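Local coordinates for 2-nitrobenzoate nitroreductase (Pseudomonas fluorescens, PDB 4Z85), which reduces the nitro group of 2-nitrobenzoate as a flavoprotein of the flavoredoxin family, probably with FMN as its bound cofactor, at residues D134-K145 with V156-R166; S35-P43 with I111-F119. All coordinates share one frame; numbering follows the deposited sequence.

Overall arrangement
The two contacts follow one another along the chain: interaction 2 pairs 35-43 with 111-119, and interaction 1, 134-145 with 156-166, comes after it. Their centres lie about 17 Å apart, and their nearest atoms come within about 5 Å without touching. Both involve the six-stranded antiparallel barrel of the flavin reductase-like domain. Interaction 1 joins two neighbouring strands of that barrel, 137-150 and 153-165, while interaction 2 sets the short helix 113-117 against the start of strand 39-52. One contact thus builds the barrel wall and the other attaches a connecting helix to it. Each also reaches the second subunit, so both lie near the dimer interface.

Interaction 1: D134-K145 with V156-R166; sequences DAPIAWECKLYK and VFGEIVAMYFR
Ile160 sets its CD1 methyl over one face of the Trp139 indole, 3.4 Å from the six-membered ring's centroid and 9° off its normal, a CH-pi contact. CG1 of Ile160, anti to the carbonyl carbon (chi1 -54°), and a chain extended at chi2 bring it there. Met163 lies alongside the same indole: its CE is 3.5 Å from Trp139 NE1, and SD makes an oblique Met-aromatic contact. NE1 donates to Ser21 OG of the second subunit. With an alanine in place of Trp139, the Ile160 methyl would probably lose its ring face, Met163 face a gap and the bond to the second subunit go. Where 134-145 begins and 156-166 ends, the edge of the Tyr164 ring meets Ala135 O in plane, with CE2 at 3.4 Å. A water donates to Ala135 O and accepts from Tyr164 OH and Arg166 NH1; Arg166 NE also pairs with Glu168. On the face shared with Tyr164, Glu140 sends its carboxylate to Thr125 and Thr126, and its carbonyl O takes both Val161 N (2.8 Å) and Ala162 N (3.2 Å). That doubled acceptance marks a classic beta bulge, repeated where Tyr144 and Lys145 face Phe157, in an antiparallel hairpin of the flavin reductase-like barrel.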
loop_
_atom_site.group_PDB
_atom_site.type_symbol
_atom_site.label_atom_id
_atom_site.label_comp_id
_atom_site.label_asym_id
_atom_site.label_seq_id
_atom_site.Cartn_x
_atom_site.Cartn_y
_atom_site.Cartn_z
ATOM N N ASP A 134 14.425 17.618 -2.760
ATOM C CA ASP A 134 15.252 16.416 -2.727
ATOM C C ASP A 134 14.495 15.104 -3.041
ATOM O O ASP A 134 15.083 14.024 -2.955
ATOM C CB ASP A 134 15.926 16.281 -1.356
ATOM C CG ASP A 134 17.146 17.171 -1.196
ATOM O OD1 ASP A 134 17.622 17.736 -2.203
ATOM O OD2 ASP A 134 17.630 17.287 -0.050
ATOM N N ALA A 135 13.213 15.182 -3.400
ATOM C CA ALA A 135 12.422 13.960 -3.623
ATOM C C ALA A 135 12.898 13.192 -4.847
ATOM O O ALA A 135 13.203 13.789 -5.873
ATOM C CB ALA A 135 10.936 14.292 -3.765
ATOM N N PRO A 136 12.957 11.852 -4.746
ATOM C CA PRO A 136 13.391 11.033 -5.885
ATOM C C PRO A 136 12.390 11.072 -7.033
ATOM O O PRO A 136 12.757 11.139 -8.204
ATOM C CB PRO A 136 13.497 9.625 -5.292
ATOM C CG PRO A 136 12.588 9.648 -4.076
ATOM C CD PRO A 136 12.675 11.043 -3.544
ATOM N N ILE A 137 11.117 11.002 -6.667
ATOM C CA ILE A 137 10.001 10.983 -7.602
ATOM C C ILE A 137 8.880 11.742 -6.926
ATOM O O ILE A 137 8.737 11.672 -5.709
ATOM C CB ILE A 137 9.537 9.542 -7.955
ATOM C CG1 ILE A 137 10.683 8.705 -8.549
ATOM C CG2 ILE A 137 8.366 9.575 -8.923
ATOM C CD1 ILE A 137 10.291 7.265 -8.845
ATOM N N ALA A 138 8.089 12.483 -7.702
ATOM C CA ALA A 138 6.919 13.159 -7.159
ATOM C C ALA A 138 5.754 13.061 -8.125
ATOM O O ALA A 138 5.930 13.106 -9.331
ATOM C CB ALA A 138 7.235 14.623 -6.847
ATOM N N TRP A 139 4.556 12.876 -7.594
ATOM C CA TRP A 139 3.339 12.911 -8.385
ATOM C C TRP A 139 2.681 14.274 -8.198
ATOM O O TRP A 139 2.405 14.691 -7.073
ATOM C CB TRP A 139 2.354 11.817 -7.954
ATOM C CG TRP A 139 2.758 10.403 -8.199
ATOM C CD1 TRP A 139 3.825 9.949 -8.926
ATOM C CD2 TRP A 139 2.078 9.240 -7.713
ATOM N NE1 TRP A 139 3.840 8.572 -8.928
ATOM C CE2 TRP A 139 2.774 8.115 -8.195
ATOM C CE3 TRP A 139 0.941 9.043 -6.909
ATOM C CZ2 TRP A 139 2.383 6.809 -7.890
ATOM C CZ3 TRP A 139 0.556 7.756 -6.614
ATOM C CH2 TRP A 139 1.269 6.652 -7.102
ATOM N N GLU A 140 2.452 14.976 -9.305
ATOM C CA GLU A 140 1.618 16.166 -9.314
ATOM C C GLU A 140 0.171 15.712 -9.465
ATOM O O GLU A 140 -0.193 15.076 -10.480
ATOM C CB GLU A 140 2.034 17.115 -10.454
ATOM C CG GLU A 140 3.518 17.512 -10.381
ATOM C CD GLU A 140 3.928 18.525 -11.445
ATOM O OE1 GLU A 140 3.087 18.860 -12.306
ATOM O OE2 GLU A 140 5.096 18.977 -11.412
ATOM N N CYS A 141 -0.629 16.034 -8.441
ATOM C CA CYS A 141 -1.968 15.478 -8.292
ATOM C C CYS A 141 -3.073 16.502 -8.158
ATOM O O CYS A 141 -2.892 17.588 -7.588
ATOM C CB CYS A 141 -2.032 14.573 -7.065
ATOM S SG CYS A 141 -0.744 13.322 -6.997
ATOM N N LYS A 142 -4.233 16.107 -8.669
ATOM C CA LYS A 142 -5.469 16.822 -8.437
ATOM C C LYS A 142 -6.404 15.950 -7.625
ATOM O O LYS A 142 -6.352 14.720 -7.697
ATOM C CB LYS A 142 -6.115 17.231 -9.762
ATOM C CG LYS A 142 -5.271 18.246 -10.519
ATOM C CD LYS A 142 -5.910 18.616 -11.858
ATOM C CE LYS A 142 -5.271 19.859 -12.469
ATOM N NZ LYS A 142 -5.910 20.213 -13.786
ATOM N N LEU A 143 -7.252 16.595 -6.843
ATOM C CA LEU A 143 -8.235 15.881 -6.054
ATOM C C LEU A 143 -9.273 15.250 -6.955
ATOM O O LEU A 143 -9.884 15.927 -7.775
ATOM C CB LEU A 143 -8.916 16.822 -5.054
ATOM C CG LEU A 143 -9.963 16.142 -4.171
ATOM C CD1 LEU A 143 -9.286 15.096 -3.260
ATOM C CD2 LEU A 143 -10.758 17.148 -3.353
ATOM N N TYR A 144 -9.471 13.951 -6.809
ATOM C CA TYR A 144 -10.539 13.280 -7.516
ATOM C C TYR A 144 -11.799 13.291 -6.663
ATOM O O TYR A 144 -12.871 13.733 -7.102
ATOM C CB TYR A 144 -10.137 11.858 -7.852
ATOM C CG TYR A 144 -11.059 11.177 -8.829
ATOM C CD1 TYR A 144 -10.917 11.389 -10.199
ATOM C CD2 TYR A 144 -12.080 10.341 -8.396
ATOM C CE1 TYR A 144 -11.739 10.753 -11.105
ATOM C CE2 TYR A 144 -12.916 9.709 -9.297
ATOM C CZ TYR A 144 -12.741 9.924 -10.655
ATOM O OH TYR A 144 -13.576 9.286 -11.544
ATOM N N LYS A 145 -11.674 12.797 -5.433
ATOM C CA LYS A 145 -12.844 12.759 -4.551
ATOM C C LYS A 145 -12.425 12.469 -3.129
ATOM O O LYS A 145 -11.477 11.732 -2.910
ATOM C CB LYS A 145 -13.833 11.687 -5.009
ATOM C CG LYS A 145 -14.898 11.311 -4.001
ATOM C CD LYS A 145 -16.242 11.146 -4.671
ATOM C CE LYS A 145 -16.514 9.697 -4.981
ATOM N NZ LYS A 145 -17.776 9.569 -5.777
ATOM N N VAL A 156 -8.788 10.094 0.818
ATOM C CA VAL A 156 -8.526 11.047 -0.243
ATOM C C VAL A 156 -8.173 10.276 -1.505
ATOM O O VAL A 156 -7.203 9.532 -1.511
ATOM C CB VAL A 156 -7.373 11.989 0.110
ATOM C CG1 VAL A 156 -7.077 12.939 -1.073
ATOM C CG2 VAL A 156 -7.690 12.759 1.398
ATOM N N PHE A 157 -8.977 10.443 -2.557
ATOM C CA PHE A 157 -8.675 9.849 -3.849
ATOM C C PHE A 157 -8.101 10.929 -4.740
ATOM O O PHE A 157 -8.752 11.956 -4.995
ATOM C CB PHE A 157 -9.915 9.216 -4.483
ATOM C CG PHE A 157 -10.400 8.006 -3.752
ATOM C CD1 PHE A 157 -11.214 8.137 -2.634
ATOM C CD2 PHE A 157 -10.034 6.725 -4.168
ATOM C CE1 PHE A 157 -11.659 7.016 -1.957
ATOM C CE2 PHE A 157 -10.476 5.599 -3.486
ATOM C CZ PHE A 157 -11.293 5.750 -2.377
ATOM N N GLY A 158 -6.865 10.703 -5.179
ATOM C CA GLY A 158 -6.162 11.690 -5.969
ATOM C C GLY A 158 -5.965 11.161 -7.373
ATOM O O GLY A 158 -5.874 9.948 -7.569
ATOM N N GLU A 159 -5.889 12.076 -8.340
ATOM C CA GLU A 159 -5.570 11.712 -9.717
ATOM C C GLU A 159 -4.197 12.253 -10.069
ATOM O O GLU A 159 -3.901 13.427 -9.836
ATOM C CB GLU A 159 -6.623 12.255 -10.692
ATOM C CG GLU A 159 -6.263 11.993 -12.155
ATOM C CD GLU A 159 -7.335 12.461 -13.102
ATOM O OE1 GLU A 159 -8.384 12.933 -12.611
ATOM O OE2 GLU A 159 -7.119 12.358 -14.332
ATOM N N ILE A 160 -3.340 11.384 -10.586
ATOM C CA ILE A 160 -2.019 11.801 -11.011
ATOM C C ILE A 160 -2.122 12.521 -12.349
ATOM O O ILE A 160 -2.564 11.937 -13.329
ATOM C CB ILE A 160 -1.074 10.606 -11.161
ATOM C CG1 ILE A 160 -1.059 9.785 -9.874
ATOM C CG2 ILE A 160 0.329 11.083 -11.521
ATOM C CD1 ILE A 160 -0.434 8.418 -10.043
ATOM N N VAL A 161 -1.710 13.778 -12.391
ATOM C CA VAL A 161 -1.755 14.486 -13.667
ATOM C C VAL A 161 -0.378 14.529 -14.294
ATOM O O VAL A 161 -0.268 14.519 -15.529
ATOM C CB VAL A 161 -2.336 15.903 -13.515
ATOM C CG1 VAL A 161 -3.719 15.808 -12.905
ATOM C CG2 VAL A 161 -1.450 16.767 -12.672
ATOM N N ALA A 162 0.670 14.546 -13.467
ATOM C CA ALA A 162 2.020 14.432 -14.038
ATOM C C ALA A 162 3.007 13.875 -13.034
ATOM O O ALA A 162 2.716 13.835 -11.853
ATOM C CB ALA A 162 2.513 15.795 -14.561
ATOM N N MET A 163 4.173 13.437 -13.502
ATOM C CA MET A 163 5.213 12.949 -12.595
ATOM C C MET A 163 6.560 13.644 -12.791
ATOM O O MET A 163 6.979 13.900 -13.921
ATOM C CB MET A 163 5.406 11.446 -12.770
ATOM C CG MET A 163 4.179 10.585 -12.477
ATOM S SD MET A 163 4.618 8.833 -12.525
ATOM C CE MET A 163 3.012 8.032 -12.333
ATOM N N TYR A 164 7.225 13.940 -11.679
ATOM C CA TYR A 164 8.622 14.364 -11.668
ATOM C C TYR A 164 9.532 13.197 -11.289
ATOM O O TYR A 164 9.259 12.486 -10.326
ATOM C CB TYR A 164 8.841 15.506 -10.683
ATOM C CG TYR A 164 10.288 15.646 -10.271
ATOM C CD1 TYR A 164 11.205 16.284 -11.100
ATOM C CD2 TYR A 164 10.746 15.121 -9.068
ATOM C CE1 TYR A 164 12.527 16.406 -10.738
ATOM C CE2 TYR A 164 12.074 15.235 -8.699
ATOM C CZ TYR A 164 12.957 15.882 -9.539
ATOM O OH TYR A 164 14.274 16.004 -9.175
ATOM N N PHE A 165 10.618 13.015 -12.036
ATOM C CA PHE A 165 11.659 12.045 -11.681
ATOM C C PHE A 165 13.030 12.720 -11.653
ATOM O O PHE A 165 13.324 13.522 -12.540
ATOM C CB PHE A 165 11.740 10.895 -12.685
ATOM C CG PHE A 165 10.439 10.218 -12.973
ATOM C CD1 PHE A 165 9.566 10.739 -13.914
ATOM C CD2 PHE A 165 10.112 9.021 -12.348
ATOM C CE1 PHE A 165 8.371 10.102 -14.198
ATOM C CE2 PHE A 165 8.919 8.380 -12.635
ATOM C CZ PHE A 165 8.052 8.917 -13.557
ATOM N N ARG A 166 13.868 12.393 -10.666
ATOM C CA ARG A 166 15.300 12.674 -10.791
ATOM C C ARG A 166 15.759 12.006 -12.083
ATOM O O ARG A 166 15.341 10.896 -12.389
ATOM C CB ARG A 166 16.093 12.154 -9.585
ATOM C CG ARG A 166 15.792 12.877 -8.278
ATOM C CD ARG A 166 16.640 12.334 -7.132
ATOM N NE ARG A 166 18.058 12.619 -7.340
ATOM C CZ ARG A 166 18.665 13.732 -6.938
ATOM N NH1 ARG A 166 17.975 14.671 -6.300
ATOM N NH2 ARG A 166 19.962 13.909 -7.173
HETATM O O HOH W 1 14.922 15.600 -6.558
#

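Interaction 2: S35-P43 with I111-F119; sequences SEGLCNAAP and ISEAEAVGF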
loop_
_atom_site.group_PDB
_atom_site.type_symbol
_atom_site.label_atom_id
_atom_site.label_comp_id
_atom_site.label_asym_id
_atom_site.label_seq_id
_atom_site.Cartn_x
_atom_site.Cartn_y
_atom_site.Cartn_z
ATOM N N SER A 35 -4.296 28.454 3.055
ATOM C CA SER A 35 -4.890 29.704 2.570
ATOM C C SER A 35 -3.858 30.778 2.258
ATOM O O SER A 35 -4.058 31.606 1.374
ATOM C CB SER A 35 -5.873 30.264 3.599
ATOM O OG SER A 35 -6.881 29.328 3.915
ATOM N N GLU A 36 -2.754 30.755 2.995
ATOM C CA GLU A 36 -1.767 31.824 2.954
ATOM C C GLU A 36 -0.576 31.496 2.059
ATOM O O GLU A 36 0.359 32.290 1.949
ATOM C CB GLU A 36 -1.286 32.120 4.374
ATOM C CG GLU A 36 -2.398 32.040 5.407
ATOM C CD GLU A 36 -1.925 31.500 6.747
ATOM O OE1 GLU A 36 -0.746 31.090 6.856
ATOM O OE2 GLU A 36 -2.743 31.480 7.693
ATOM N N GLY A 37 -0.606 30.326 1.425
ATOM C CA GLY A 37 0.488 29.908 0.563
ATOM C C GLY A 37 1.579 29.178 1.326
ATOM O O GLY A 37 2.641 28.877 0.779
ATOM N N LEU A 38 1.310 28.904 2.598
ATOM C CA LEU A 38 2.217 28.135 3.444
ATOM C C LEU A 38 2.186 26.662 3.035
ATOM O O LEU A 38 1.115 26.111 2.793
ATOM C CB LEU A 38 1.828 28.293 4.916
ATOM C CG LEU A 38 2.748 27.779 6.017
ATOM C CD1 LEU A 38 3.613 28.914 6.540
ATOM C CD2 LEU A 38 1.930 27.167 7.147
ATOM N N CYS A 39 3.351 26.027 2.963
ATOM C CA CYS A 39 3.408 24.629 2.541
ATOM C C CYS A 39 3.492 23.664 3.719
ATOM O O CYS A 39 4.451 23.687 4.496
ATOM C CB CYS A 39 4.593 24.394 1.608
ATOM S SG CYS A 39 4.704 22.673 0.960
ATOM N N ASN A 40 2.485 22.806 3.836
ATOM C CA ASN A 40 2.491 21.759 4.839
ATOM C C ASN A 40 3.013 20.470 4.216
ATOM O O ASN A 40 2.883 20.260 3.008
ATOM C CB ASN A 40 1.095 21.552 5.421
ATOM C CG ASN A 40 0.645 22.719 6.286
ATOM O OD1 ASN A 40 -0.339 23.394 5.978
ATOM N ND2 ASN A 40 1.359 22.949 7.380
ATOM N N ALA A 41 3.634 19.635 5.042
ATOM C CA ALA A 41 4.158 18.348 4.589
ATOM C C ALA A 41 3.825 17.295 5.632
ATOM O O ALA A 41 4.015 17.521 6.827
ATOM C CB ALA A 41 5.651 18.429 4.353
ATOM N N ALA A 42 3.286 16.155 5.201
ATOM C CA ALA A 42 2.923 15.117 6.161
ATOM C C ALA A 42 2.982 13.753 5.480
ATOM O O ALA A 42 2.514 13.614 4.353
ATOM C CB ALA A 42 1.546 15.358 6.738
ATOM N N PRO A 43 3.611 12.774 6.138
ATOM C CA PRO A 43 3.717 11.437 5.543
ATOM C C PRO A 43 2.555 10.526 5.917
ATOM O O PRO A 43 2.055 10.525 7.055
ATOM C CB PRO A 43 5.019 10.896 6.137
ATOM C CG PRO A 43 5.010 11.499 7.532
ATOM C CD PRO A 43 4.415 12.887 7.370
ATOM N N ILE A 111 1.850 25.215 11.652
ATOM C CA ILE A 111 3.120 25.705 11.128
ATOM C C ILE A 111 3.565 24.877 9.923
ATOM O O ILE A 111 3.106 23.751 9.729
ATOM C CB ILE A 111 4.218 25.689 12.216
ATOM C CG1 ILE A 111 4.553 24.259 12.644
ATOM C CG2 ILE A 111 3.779 26.494 13.427
ATOM C CD1 ILE A 111 5.810 23.692 11.998
ATOM N N SER A 112 4.456 25.436 9.112
ATOM C CA SER A 112 4.948 24.731 7.937
ATOM C C SER A 112 5.982 23.688 8.326
ATOM O O SER A 112 7.080 24.032 8.759
ATOM C CB SER A 112 5.557 25.704 6.931
ATOM O OG SER A 112 6.411 25.023 6.024
ATOM N N GLU A 113 5.632 22.417 8.168
ATOM C CA GLU A 113 6.572 21.346 8.465
ATOM C C GLU A 113 7.806 21.446 7.581
ATOM O O GLU A 113 8.921 21.177 8.028
ATOM C CB GLU A 113 5.915 19.975 8.287
ATOM C CG GLU A 113 4.826 19.672 9.292
ATOM C CD GLU A 113 3.452 20.151 8.839
ATOM O OE1 GLU A 113 3.368 20.882 7.824
ATOM O OE2 GLU A 113 2.459 19.785 9.500
ATOM N N ALA A 114 7.601 21.839 6.330
ATOM C CA ALA A 114 8.683 21.880 5.358
ATOM C C ALA A 114 9.772 22.846 5.811
ATOM O O ALA A 114 10.961 22.608 5.590
ATOM C CB ALA A 114 8.152 22.266 3.997
ATOM N N GLU A 115 9.353 23.927 6.461
ATOM C CA GLU A 115 10.282 24.908 7.008
ATOM C C GLU A 115 10.931 24.394 8.288
ATOM O O GLU A 115 12.143 24.523 8.486
ATOM C CB GLU A 115 9.564 26.233 7.285
ATOM C CG GLU A 115 10.374 27.456 6.891
ATOM C CD GLU A 115 10.831 27.395 5.445
ATOM O OE1 GLU A 115 10.036 26.945 4.590
ATOM O OE2 GLU A 115 11.987 27.780 5.164
ATOM N N ALA A 116 10.111 23.814 9.159
ATOM C CA ALA A 116 10.592 23.336 10.446
ATOM C C ALA A 116 11.638 22.229 10.304
ATOM O O ALA A 116 12.538 22.126 11.138
ATOM C CB ALA A 116 9.426 22.854 11.299
ATOM N N VAL A 117 11.530 21.404 9.260
ATOM C CA VAL A 117 12.413 20.240 9.132
ATOM C C VAL A 117 13.505 20.417 8.073
ATOM O O VAL A 117 14.398 19.580 7.949
ATOM C CB VAL A 117 11.610 18.946 8.814
ATOM C CG1 VAL A 117 10.414 18.818 9.746
ATOM C CG2 VAL A 117 11.169 18.914 7.350
ATOM N N GLY A 118 13.447 21.502 7.310
ATOM C CA GLY A 118 14.510 21.791 6.364
ATOM C C GLY A 118 14.337 21.200 4.977
ATOM O O GLY A 118 15.306 20.794 4.331
ATOM N N PHE A 119 13.098 21.143 4.510
ATOM C CA PHE A 119 12.842 20.773 3.130
ATOM C C PHE A 119 12.847 22.018 2.248
ATOM O O PHE A 119 12.087 22.952 2.499
ATOM C CB PHE A 119 11.483 20.069 2.995
ATOM C CG PHE A 119 11.525 18.582 3.224
ATOM C CD1 PHE A 119 12.545 17.810 2.694
ATOM C CD2 PHE A 119 10.525 17.959 3.954
ATOM C CE1 PHE A 119 12.564 16.428 2.885
ATOM C CE2 PHE A 119 10.547 16.580 4.164
ATOM C CZ PHE A 119 11.564 15.822 3.621
#
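Ile111 meets the other segment through its backbone: its carbonyl carbon lies 4.0 Å from CD2 of Leu38. Ser112 comes next and works in two directions. Its OG, anti to its own backbone N (chi1 161°), donates to Cys39 O at 2.8 Å, and the same oxygen accepts from Glu115 N, the first turn's amide, at 3.2 Å. The hydroxyl therefore caps the helix while tying it to the strand, and CB of Ser112 rests 3.6 Å from CG of Leu38, an apolar contact beside the polar link. This is the N-cap of helix 113-117. The axis of this short helix segment runs at 77° to strand 39-43, nearly across it; here the helix start is fastened to the beginning of a barrel strand of the flavin reductase-like domain.

Glu113 follows, its chain bent at chi2, which brings the carboxylate to the side-chain amide of Asn40 and the backbone of Ala41. OE1 takes two donors from opposite faces of the carboxylate plane. Asn40 ND2 reaches it at 2.9 Å on the syn side, 25° out of plane, with the amide and carboxylate planes steeply turned against each other. Ala41 N arrives at 3.1 Å from well above the plane, a side-chain-to-backbone bond. With OE2 in a salt bridge to Lys75 and Asn40 OD1 bonded to Asn80, both ends of this buried pair have partners, which limits how either group can turn; the nearby lysine would be expected to favour the charged carboxylate.

Beyond it, the CB of Ala114 approaches Cys39 O at 4.0 Å, the last close touch along the helix. Val117 turns instead to Phe107 and Leu102, and packs on Pro209 of the second subunit.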